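Local coordinates for protein benzyl alcohol dehydrogenase (Acinetobacter calcoaceticus, PDB 1F8F) that catalyses the reversible, NAD-dependent oxidation of aryl alcohols such as benzyl alcohol to the corresponding aldehydes, as a zinc-dependent member of the medium-chain alcohol dehydrogenases, at residues I8-P13 / A17-Q22; H45-V50 / D137-Q142; H238-K243 / K252-G257. All coordinates share one frame; numbering follows the deposited sequence.

Interaction 1 (I8-P13 / A17-Q22); sequences IAAVTP and ADFELQ
Val-11 and Gln-22 meet across one face of the beta hairpin formed by strands 5-11 and 20-26, their side chains crossing at about a right angle. The glutamine chain is extended beyond CG, so its amide lies over the valine, with Gln-22 OE1 3.5 Å from Val-11 CG2. The same amide turns its N-H to the neighbour on its own strand: Gln-22 NE2 donates to Glu-20 OE1 at 3.2 Å, the oxygen lying in the amide plane but being approached from above the carboxylate plane. The other carboxylate oxygen, Glu-20 OE2, sits 3.2 Å from Pro-13 CG.

On the opposite face Ala-10, small enough to let larger neighbours close in, receives Leu-21 CD2 on its CB at 3.9 Å. Beside it the side chains of Thr-12 and Phe-19 run side by side in the same direction. With Thr-12 OG1 anti to its carbonyl carbon (chi1 -67°), the hydroxyl lies 3.4 Å from Phe-19 CE1, oblique to the ring. A water over the centre of that ring bridges Thr-12 OG1 and Ala-17 O near the turn.

Backbone bonds join Ala-9 to Gln-22 in both directions, and Val-11 N to Glu-20 O at 3.0 Å; the return bond from Glu-20 N is weak. These bonds set the register, while the Gln-22 to Glu-20 bond, beside Val-11 and Pro-13, probably steadies the amide over the valine.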
loop_
_atom_site.group_PDB
_atom_site.type_symbol
_atom_site.label_atom_id
_atom_site.label_comp_id
_atom_site.label_asym_id
_atom_site.label_seq_id
_atom_site.Cartn_x
_atom_site.Cartn_y
_atom_site.Cartn_z
ATOM N N ILE A 8 -7.759 -22.440 -42.404
ATOM C CA ILE A 8 -8.189 -23.659 -41.730
ATOM C C ILE A 8 -8.378 -23.393 -40.237
ATOM O O ILE A 8 -7.459 -22.834 -39.632
ATOM C CB ILE A 8 -7.127 -24.800 -41.858
ATOM C CG1 ILE A 8 -6.759 -25.167 -43.301
ATOM C CG2 ILE A 8 -7.544 -26.036 -41.053
ATOM C CD1 ILE A 8 -7.900 -25.470 -44.257
ATOM N N ALA A 9 -9.462 -23.761 -39.587
ATOM C CA ALA A 9 -9.589 -23.527 -38.147
ATOM C C ALA A 9 -10.303 -24.693 -37.504
ATOM O O ALA A 9 -11.196 -25.193 -38.158
ATOM C CB ALA A 9 -10.388 -22.266 -37.824
ATOM N N ALA A 10 -10.036 -25.021 -36.272
ATOM C CA ALA A 10 -10.713 -26.079 -35.563
ATOM C C ALA A 10 -12.036 -25.591 -34.986
ATOM O O ALA A 10 -12.037 -24.741 -34.079
ATOM C CB ALA A 10 -9.807 -26.580 -34.430
ATOM N N VAL A 11 -13.170 -26.176 -35.348
ATOM C CA VAL A 11 -14.484 -25.796 -34.870
ATOM C C VAL A 11 -15.061 -26.713 -33.807
ATOM O O VAL A 11 -14.927 -27.945 -33.890
ATOM C CB VAL A 11 -15.431 -25.779 -36.095
ATOM C CG1 VAL A 11 -16.880 -25.637 -35.631
ATOM C CG2 VAL A 11 -15.074 -24.711 -37.119
ATOM N N THR A 12 -15.717 -26.176 -32.779
ATOM C CA THR A 12 -16.376 -26.977 -31.770
ATOM C C THR A 12 -17.874 -26.930 -32.058
ATOM O O THR A 12 -18.540 -26.001 -31.626
ATOM C CB THR A 12 -16.078 -26.435 -30.373
ATOM O OG1 THR A 12 -14.700 -26.591 -30.010
ATOM C CG2 THR A 12 -16.894 -27.179 -29.340
ATOM N N PRO A 13 -18.429 -27.886 -32.802
ATOM C CA PRO A 13 -19.807 -27.869 -33.252
ATOM C C PRO A 13 -20.896 -28.007 -32.233
ATOM O O PRO A 13 -21.951 -27.467 -32.574
ATOM C CB PRO A 13 -19.901 -28.960 -34.324
ATOM C CG PRO A 13 -18.484 -29.061 -34.781
ATOM C CD PRO A 13 -17.718 -29.020 -33.453
ATOM N N ALA A 17 -18.771 -31.815 -28.464
ATOM C CA ALA A 17 -18.244 -32.372 -29.701
ATOM C C ALA A 17 -16.730 -32.259 -29.781
ATOM O O ALA A 17 -16.091 -31.486 -29.084
ATOM C CB ALA A 17 -18.960 -31.653 -30.831
ATOM N N ASP A 18 -16.098 -33.075 -30.609
ATOM C CA ASP A 18 -14.661 -33.058 -30.834
ATOM C C ASP A 18 -14.285 -31.904 -31.755
ATOM O O ASP A 18 -15.049 -31.599 -32.674
ATOM C CB ASP A 18 -14.269 -34.338 -31.556
ATOM C CG ASP A 18 -13.727 -35.510 -30.782
ATOM O OD1 ASP A 18 -13.796 -35.573 -29.535
ATOM O OD2 ASP A 18 -13.177 -36.399 -31.500
ATOM N N PHE A 19 -13.097 -31.340 -31.630
ATOM C CA PHE A 19 -12.624 -30.352 -32.614
ATOM C C PHE A 19 -12.525 -31.074 -33.977
ATOM O O PHE A 19 -12.058 -32.237 -34.075
ATOM C CB PHE A 19 -11.252 -29.786 -32.221
ATOM C CG PHE A 19 -11.156 -29.111 -30.880
ATOM C CD1 PHE A 19 -11.474 -27.755 -30.734
ATOM C CD2 PHE A 19 -10.820 -29.823 -29.752
ATOM C CE1 PHE A 19 -11.428 -27.163 -29.491
ATOM C CE2 PHE A 19 -10.790 -29.211 -28.498
ATOM C CZ PHE A 19 -11.107 -27.887 -28.365
ATOM N N GLU A 20 -12.886 -30.407 -35.064
ATOM C CA GLU A 20 -12.815 -30.888 -36.436
ATOM C C GLU A 20 -12.214 -29.743 -37.273
ATOM O O GLU A 20 -12.625 -28.596 -37.047
ATOM C CB GLU A 20 -14.155 -31.200 -37.090
ATOM C CG GLU A 20 -15.314 -31.849 -36.396
ATOM C CD GLU A 20 -16.702 -31.512 -36.926
ATOM O OE1 GLU A 20 -16.858 -30.939 -38.041
ATOM O OE2 GLU A 20 -17.707 -31.805 -36.203
ATOM N N LEU A 21 -11.346 -30.016 -38.219
ATOM C CA LEU A 21 -10.750 -28.948 -39.017
ATOM C C LEU A 21 -11.685 -28.536 -40.143
ATOM O O LEU A 21 -12.281 -29.429 -40.762
ATOM C CB LEU A 21 -9.373 -29.412 -39.511
ATOM C CG LEU A 21 -8.274 -29.508 -38.459
ATOM C CD1 LEU A 21 -6.906 -29.808 -39.057
ATOM C CD2 LEU A 21 -8.211 -28.269 -37.573
ATOM N N GLN A 22 -11.904 -27.257 -40.397
ATOM C CA GLN A 22 -12.843 -26.798 -41.412
ATOM C C GLN A 22 -12.239 -25.682 -42.245
ATOM O O GLN A 22 -11.264 -25.085 -41.794
ATOM C CB GLN A 22 -14.169 -26.337 -40.793
ATOM C CG GLN A 22 -15.133 -27.374 -40.307
ATOM C CD GLN A 22 -16.449 -26.979 -39.697
ATOM O OE1 GLN A 22 -16.961 -25.853 -39.789
ATOM N NE2 GLN A 22 -17.138 -27.899 -39.012
HETATM O O HOH W 1 -14.036 -29.267 -29.126
#

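Interaction 2 (H45-V50 / D137-Q142); sequences HTDLIV and DHFFAQ. With NAD (nicotinamide-adenine-dinucleotide), chain F; EOH (ethanol), chain G.
Val-50 and Phe-139 make the apolar contact: Val-50 CG2 on helix 45-51 meets Phe-139 CZ at 4.2 Å, the two side chains arriving from opposite directions. Phe-139 reaches the helix because its CG is anti to the backbone N (chi1 178°). Thr-46 turns its methyl CG2 obliquely to the Phe-140 ring, 4.4 Å from Phe-140 CE1. The two phenylalanines also pack together, Phe-140 CD1 lying over the rim of one face of Phe-139, and Phe-140 stacks on the zinc ligand His-65.

Polar against aromatic, Asp-47 OD1 stands at the edge of the Phe-139 ring, 4.1 Å from Phe-139 CE2, a long contact that is at most weakly favourable. The stronger partner of Asp-47 OD1 is Gly-64 N, which satisfies this buried oxygen.

Hydrogen bonds run to the bound molecules. Thr-46 OG1 receives a bond from NAD O2D at 3.2 Å. It donates in turn to the ethanol, Thr-46 OG1 to EOH O being 2.6 Å. His-45 ND1 meets NAD O2D weakly in the ring plane. The ethanol, probably from the crystallisation liquor, rests its C1 3.5 Å from Phe-140 CZ. A hydroxyl close to the zinc that links nicotinamide ribose to alcohol, with the edge of Phe-140 against the alcohol, fits the active-site pattern of zinc-dependent alcohol dehydrogenases.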
loop_
_atom_site.group_PDB
_atom_site.type_symbol
_atom_site.label_atom_id
_atom_site.label_comp_id
_atom_site.label_asym_id
_atom_site.label_seq_id
_atom_site.Cartn_x
_atom_site.Cartn_y
_atom_site.Cartn_z
ATOM N N HIS A 45 -7.577 -25.558 -19.757
ATOM C CA HIS A 45 -8.717 -26.165 -19.124
ATOM C C HIS A 45 -10.016 -25.501 -19.520
ATOM O O HIS A 45 -11.030 -26.095 -19.874
ATOM C CB HIS A 45 -8.430 -26.139 -17.601
ATOM C CG HIS A 45 -9.440 -27.009 -16.904
ATOM N ND1 HIS A 45 -10.296 -26.543 -15.931
ATOM C CD2 HIS A 45 -9.741 -28.320 -17.110
ATOM C CE1 HIS A 45 -11.085 -27.532 -15.539
ATOM N NE2 HIS A 45 -10.764 -28.610 -16.241
ATOM N N THR A 46 -9.983 -24.161 -19.539
ATOM C CA THR A 46 -11.052 -23.312 -19.968
ATOM C C THR A 46 -11.533 -23.594 -21.375
ATOM O O THR A 46 -12.759 -23.452 -21.593
ATOM C CB THR A 46 -10.690 -21.824 -19.767
ATOM O OG1 THR A 46 -10.281 -21.616 -18.394
ATOM C CG2 THR A 46 -11.919 -20.979 -20.040
ATOM N N ASP A 47 -10.698 -24.014 -22.328
ATOM C CA ASP A 47 -11.258 -24.320 -23.659
ATOM C C ASP A 47 -12.223 -25.519 -23.531
ATOM O O ASP A 47 -13.279 -25.616 -24.147
ATOM C CB ASP A 47 -10.210 -24.587 -24.719
ATOM C CG ASP A 47 -9.247 -23.555 -25.164
ATOM O OD1 ASP A 47 -9.313 -22.903 -26.243
ATOM O OD2 ASP A 47 -8.256 -23.315 -24.414
ATOM N N LEU A 48 -11.836 -26.449 -22.674
ATOM C CA LEU A 48 -12.561 -27.667 -22.402
ATOM C C LEU A 48 -13.877 -27.469 -21.693
ATOM O O LEU A 48 -14.913 -27.980 -22.123
ATOM C CB LEU A 48 -11.649 -28.595 -21.606
ATOM C CG LEU A 48 -10.398 -29.074 -22.371
ATOM C CD1 LEU A 48 -9.720 -30.171 -21.579
ATOM C CD2 LEU A 48 -10.766 -29.478 -23.775
ATOM N N ILE A 49 -13.854 -26.668 -20.616
ATOM C CA ILE A 49 -15.085 -26.367 -19.891
ATOM C C ILE A 49 -16.067 -25.632 -20.796
ATOM O O ILE A 49 -17.224 -25.755 -20.422
ATOM C CB ILE A 49 -14.918 -25.601 -18.562
ATOM C CG1 ILE A 49 -14.342 -24.195 -18.778
ATOM C CG2 ILE A 49 -14.060 -26.328 -17.548
ATOM C CD1 ILE A 49 -15.332 -23.133 -19.235
ATOM N N VAL A 50 -15.747 -24.933 -21.868
ATOM C CA VAL A 50 -16.652 -24.229 -22.760
ATOM C C VAL A 50 -17.318 -25.119 -23.803
ATOM O O VAL A 50 -18.400 -24.889 -24.348
ATOM C CB VAL A 50 -15.840 -23.130 -23.484
ATOM C CG1 VAL A 50 -16.479 -22.470 -24.695
ATOM C CG2 VAL A 50 -15.481 -22.036 -22.474
ATOM N N ASP A 137 -17.155 -16.429 -33.107
ATOM C CA ASP A 137 -15.739 -16.145 -32.978
ATOM C C ASP A 137 -15.415 -15.107 -31.907
ATOM O O ASP A 137 -16.103 -14.984 -30.891
ATOM C CB ASP A 137 -15.238 -15.692 -34.348
ATOM C CG ASP A 137 -15.724 -14.308 -34.749
ATOM O OD1 ASP A 137 -16.762 -13.914 -34.198
ATOM O OD2 ASP A 137 -15.045 -13.649 -35.574
ATOM N N HIS A 138 -14.304 -14.379 -32.043
ATOM C CA HIS A 138 -13.923 -13.387 -31.034
ATOM C C HIS A 138 -13.753 -13.951 -29.644
ATOM O O HIS A 138 -14.026 -13.223 -28.678
ATOM C CB HIS A 138 -15.061 -12.316 -30.925
ATOM C CG HIS A 138 -14.908 -11.296 -31.992
ATOM N ND1 HIS A 138 -15.504 -11.413 -33.225
ATOM C CD2 HIS A 138 -14.212 -10.133 -32.035
ATOM C CE1 HIS A 138 -15.165 -10.383 -33.988
ATOM N NE2 HIS A 138 -14.409 -9.571 -33.284
ATOM N N PHE A 139 -13.335 -15.199 -29.503
ATOM C CA PHE A 139 -13.244 -15.898 -28.227
ATOM C C PHE A 139 -11.967 -15.496 -27.506
ATOM O O PHE A 139 -10.850 -15.651 -27.974
ATOM C CB PHE A 139 -13.314 -17.412 -28.460
ATOM C CG PHE A 139 -13.177 -18.212 -27.191
ATOM C CD1 PHE A 139 -14.109 -18.087 -26.192
ATOM C CD2 PHE A 139 -12.119 -19.111 -27.019
ATOM C CE1 PHE A 139 -14.037 -18.828 -25.051
ATOM C CE2 PHE A 139 -12.031 -19.839 -25.847
ATOM C CZ PHE A 139 -12.986 -19.697 -24.857
ATOM N N PHE A 140 -12.138 -14.844 -26.366
ATOM C CA PHE A 140 -11.092 -14.195 -25.605
ATOM C C PHE A 140 -10.460 -13.179 -26.571
ATOM O O PHE A 140 -9.248 -13.030 -26.609
ATOM C CB PHE A 140 -10.074 -15.154 -25.009
ATOM C CG PHE A 140 -10.463 -15.817 -23.698
ATOM C CD1 PHE A 140 -11.482 -16.711 -23.518
ATOM C CD2 PHE A 140 -9.661 -15.435 -22.602
ATOM C CE1 PHE A 140 -11.721 -17.227 -22.266
ATOM C CE2 PHE A 140 -9.889 -15.955 -21.343
ATOM C CZ PHE A 140 -10.932 -16.862 -21.170
ATOM N N ALA A 141 -11.238 -12.583 -27.473
ATOM C CA ALA A 141 -10.810 -11.658 -28.500
ATOM C C ALA A 141 -9.707 -12.154 -29.421
ATOM O O ALA A 141 -8.870 -11.369 -29.923
ATOM C CB ALA A 141 -10.388 -10.311 -27.851
ATOM N N GLN A 142 -9.709 -13.468 -29.718
ATOM C CA GLN A 142 -8.703 -14.006 -30.627
ATOM C C GLN A 142 -9.206 -15.226 -31.404
ATOM O O GLN A 142 -8.908 -15.321 -32.607
ATOM C CB GLN A 142 -7.410 -14.336 -29.878
ATOM C CG GLN A 142 -7.500 -15.398 -28.773
ATOM C CD GLN A 142 -6.134 -15.375 -28.114
ATOM O OE1 GLN A 142 -5.150 -16.056 -28.385
ATOM N NE2 GLN A 142 -6.091 -14.473 -27.112
HETATM P PA NAD F . -4.804 -28.353 -14.639
HETATM O O1A NAD F . -3.533 -28.365 -15.431
HETATM O O2A NAD F . -5.799 -29.397 -14.923
HETATM O O5B NAD F . -4.488 -28.213 -13.090
HETATM C C5B NAD F . -5.322 -28.363 -11.915
HETATM C C4B NAD F . -4.742 -29.403 -10.967
HETATM O O4B NAD F . -5.684 -29.614 -9.861
HETATM C C3B NAD F . -4.453 -30.797 -11.547
HETATM O O3B NAD F . -3.066 -31.106 -11.529
HETATM C C2B NAD F . -5.199 -31.790 -10.658
HETATM O O2B NAD F . -4.465 -32.972 -10.313
HETATM C C1B NAD F . -5.468 -30.938 -9.407
HETATM N N9A NAD F . -6.621 -31.359 -8.618
HETATM C C8A NAD F . -7.918 -31.552 -9.020
HETATM N N7A NAD F . -8.718 -31.937 -8.025
HETATM C C5A NAD F . -7.876 -32.008 -6.929
HETATM C C6A NAD F . -8.095 -32.358 -5.584
HETATM N N6A NAD F . -9.266 -32.707 -5.061
HETATM N N1A NAD F . -7.029 -32.306 -4.744
HETATM C C2A NAD F . -5.808 -31.946 -5.248
HETATM N N3A NAD F . -5.507 -31.605 -6.465
HETATM C C4A NAD F . -6.583 -31.664 -7.270
HETATM O O3 NAD F . -5.472 -26.890 -14.909
HETATM P PN NAD F . -4.688 -25.508 -15.045
HETATM O O1N NAD F . -3.586 -25.431 -14.068
HETATM O O2N NAD F . -4.256 -25.335 -16.439
HETATM O O5D NAD F . -5.909 -24.498 -14.676
HETATM C C5D NAD F . -6.260 -24.308 -13.295
HETATM C C4D NAD F . -7.616 -23.750 -13.059
HETATM O O4D NAD F . -7.643 -22.288 -13.120
HETATM C C3D NAD F . -8.855 -24.237 -13.819
HETATM O O3D NAD F . -10.005 -24.085 -12.964
HETATM C C2D NAD F . -8.950 -23.146 -14.895
HETATM O O2D NAD F . -10.181 -23.125 -15.602
HETATM C C1D NAD F . -8.778 -21.958 -13.936
HETATM N N1N NAD F . -8.360 -20.766 -14.668
HETATM C C2N NAD F . -8.655 -19.578 -14.081
HETATM C C3N NAD F . -8.234 -18.419 -14.704
HETATM C C7N NAD F . -8.497 -16.991 -14.110
HETATM O O7N NAD F . -8.120 -16.001 -14.736
HETATM N N7N NAD F . -9.147 -16.975 -12.892
HETATM C C4N NAD F . -7.479 -18.470 -15.913
HETATM C C5N NAD F . -6.798 -19.701 -16.041
HETATM C C6N NAD F . -7.186 -20.897 -15.473
HETATM C C1 EOH G . -9.371 -17.992 -18.277
HETATM C C2 EOH G . -10.434 -17.698 -17.303
HETATM O O EOH G . -9.004 -19.350 -18.516
#

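Interaction 3 (H238-K243 / K252-G257); sequences HVINSK and KEITDG
In the Rossmann fold that carries NAD, His-238 and Ile-254 join strand 238-241, an outermost strand of the parallel sheet within this chain, to the C-terminal turn of helix 247-254, which follows it in the chain. The strand and helix belong to a beta-alpha-beta crossover that goes on to strand 259-264, and the contact packs the end of this helix against the sheet.

Ile-254 supplies most of the surface. Its two branches share the imidazole: CG2, placed anti to the backbone N with CG1 beside that nitrogen (chi1 -70°), covers the ring face, whereas Ile-254 CD1 lies 3.7 Å from His-238 CD2. A beta-branched residue suits this place, since one branch can cover the ring while the other reaches inward. There Ile-254 CD1 also meets Ile-240 CD1 at 4.3 Å. Ile-240, buried, is further packed by Ala-250 and Ile-251 of the same helix, and Ile-219 of strand 217-222 touches all three contact residues.

At the end of the strand, Asn-241 OD1 accepts from Lys-243 N at 3.1 Å, an Asx turn that encloses Ser-242, which touches NAD. The helix ends as Gly-257 N bonds to Lys-252 O at 2.8 Å, with a backbone at Gly-257 (phi 126°) that by itself calls for glycine.

The methyl-ring contact is a CH-pi interaction: Ile-254 CG2 stands 3.7 Å from the centroid of the His-238 ring, only 5° off its normal.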
loop_
_atom_site.group_PDB
_atom_site.type_symbol
_atom_site.label_atom_id
_atom_site.label_comp_id
_atom_site.label_asym_id
_atom_site.label_seq_id
_atom_site.Cartn_x
_atom_site.Cartn_y
_atom_site.Cartn_z
ATOM N N HIS A 238 8.757 -28.601 -0.100
ATOM C CA HIS A 238 7.900 -29.598 0.447
ATOM C C HIS A 238 6.756 -29.907 -0.522
ATOM O O HIS A 238 6.302 -28.978 -1.208
ATOM C CB HIS A 238 7.190 -29.234 1.783
ATOM C CG HIS A 238 8.146 -28.905 2.873
ATOM N ND1 HIS A 238 8.864 -27.714 2.900
ATOM C CD2 HIS A 238 8.546 -29.642 3.945
ATOM C CE1 HIS A 238 9.664 -27.730 3.964
ATOM N NE2 HIS A 238 9.513 -28.907 4.604
ATOM N N VAL A 239 6.448 -31.217 -0.640
ATOM C CA VAL A 239 5.348 -31.691 -1.462
ATOM C C VAL A 239 4.425 -32.516 -0.577
ATOM O O VAL A 239 4.901 -33.127 0.381
ATOM C CB VAL A 239 5.793 -32.492 -2.697
ATOM C CG1 VAL A 239 6.446 -31.528 -3.703
ATOM C CG2 VAL A 239 6.682 -33.697 -2.386
ATOM N N ILE A 240 3.108 -32.540 -0.777
ATOM C CA ILE A 240 2.109 -33.237 -0.002
ATOM C C ILE A 240 1.018 -33.865 -0.887
ATOM O O ILE A 240 0.373 -33.197 -1.717
ATOM C CB ILE A 240 1.359 -32.249 0.952
ATOM C CG1 ILE A 240 2.180 -31.817 2.158
ATOM C CG2 ILE A 240 0.038 -32.772 1.479
ATOM C CD1 ILE A 240 1.706 -30.510 2.747
ATOM N N ASN A 241 0.723 -35.128 -0.665
ATOM C CA ASN A 241 -0.359 -35.836 -1.371
ATOM C C ASN A 241 -1.623 -35.737 -0.543
ATOM O O ASN A 241 -1.740 -36.410 0.473
ATOM C CB ASN A 241 0.065 -37.278 -1.639
ATOM C CG ASN A 241 -0.808 -38.076 -2.585
ATOM O OD1 ASN A 241 -2.045 -37.998 -2.559
ATOM N ND2 ASN A 241 -0.210 -38.879 -3.455
ATOM N N SER A 242 -2.631 -34.951 -0.925
ATOM C CA SER A 242 -3.842 -34.778 -0.167
ATOM C C SER A 242 -4.840 -35.930 -0.256
ATOM O O SER A 242 -5.989 -35.710 0.162
ATOM C CB SER A 242 -4.635 -33.527 -0.524
ATOM O OG SER A 242 -5.519 -33.734 -1.622
ATOM N N LYS A 243 -4.460 -37.091 -0.776
ATOM C CA LYS A 243 -5.306 -38.266 -0.791
ATOM C C LYS A 243 -4.901 -39.159 0.379
ATOM O O LYS A 243 -5.729 -39.719 1.071
ATOM C CB LYS A 243 -5.218 -39.022 -2.115
ATOM C CG LYS A 243 -6.345 -40.049 -2.242
ATOM C CD LYS A 243 -6.649 -40.358 -3.699
ATOM C CE LYS A 243 -7.641 -39.333 -4.280
ATOM N NZ LYS A 243 -7.653 -39.554 -5.767
ATOM N N LYS A 252 0.496 -26.771 8.674
ATOM C CA LYS A 252 0.717 -26.056 9.937
ATOM C C LYS A 252 1.987 -26.444 10.669
ATOM O O LYS A 252 2.723 -25.557 11.205
ATOM C CB LYS A 252 -0.499 -26.259 10.850
ATOM C CG LYS A 252 -1.594 -25.191 10.769
ATOM C CD LYS A 252 -2.902 -25.747 11.304
ATOM C CE LYS A 252 -4.053 -24.783 11.147
ATOM N NZ LYS A 252 -4.353 -23.996 12.389
ATOM N N GLU A 253 2.316 -27.768 10.643
ATOM C CA GLU A 253 3.591 -28.161 11.318
ATOM C C GLU A 253 4.808 -27.675 10.561
ATOM O O GLU A 253 5.789 -27.227 11.171
ATOM C CB GLU A 253 3.620 -29.655 11.634
ATOM C CG GLU A 253 3.578 -30.659 10.500
ATOM C CD GLU A 253 2.923 -32.018 10.704
ATOM O OE1 GLU A 253 2.388 -32.365 11.779
ATOM O OE2 GLU A 253 2.892 -32.900 9.790
ATOM N N ILE A 254 4.818 -27.728 9.236
ATOM C CA ILE A 254 5.932 -27.285 8.399
ATOM C C ILE A 254 6.201 -25.783 8.564
ATOM O O ILE A 254 7.379 -25.379 8.576
ATOM C CB ILE A 254 5.591 -27.546 6.907
ATOM C CG1 ILE A 254 5.612 -29.076 6.618
ATOM C CG2 ILE A 254 6.508 -26.870 5.888
ATOM C CD1 ILE A 254 5.082 -29.476 5.224
ATOM N N THR A 255 5.178 -24.930 8.685
ATOM C CA THR A 255 5.346 -23.495 8.766
ATOM C C THR A 255 5.217 -22.927 10.179
ATOM O O THR A 255 5.139 -21.721 10.430
ATOM C CB THR A 255 4.300 -22.725 7.925
ATOM O OG1 THR A 255 2.956 -23.057 8.343
ATOM C CG2 THR A 255 4.368 -23.157 6.467
ATOM N N ASP A 256 5.208 -23.813 11.137
ATOM C CA ASP A 256 5.111 -23.510 12.564
ATOM C C ASP A 256 3.894 -22.635 12.844
ATOM O O ASP A 256 4.134 -21.560 13.389
ATOM C CB ASP A 256 6.407 -22.908 13.103
ATOM C CG ASP A 256 6.364 -22.722 14.602
ATOM O OD1 ASP A 256 5.614 -23.500 15.262
ATOM O OD2 ASP A 256 7.058 -21.815 15.136
ATOM N N GLY A 257 2.681 -23.039 12.491
ATOM C CA GLY A 257 1.474 -22.239 12.733
ATOM C C GLY A 257 0.558 -21.931 11.542
ATOM O O GLY A 257 -0.641 -21.587 11.737
#

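Overall arrangement
Only interaction 2 is fully buried; interactions 1 and 3 are partly exposed and lie on opposite sides of the chain's centre, their centres about 43 Å apart. Interactions 1 and 2 are neighbours, with centres about 13 Å apart and nearest atoms about 5 Å apart, although they share no helix or strand. Interaction 3 belongs instead to the Rossmann domain, its centre about 35 Å from that of interaction 2. Chemistry follows place: the hairpin relies on backbone hydrogen bonds, the active-site contact combines aromatic packing with bonds to cofactor and ethanol, and the strand-helix contact is purely side-chain packing. NAD touches residues of interactions 2 and 3, spanning both domains.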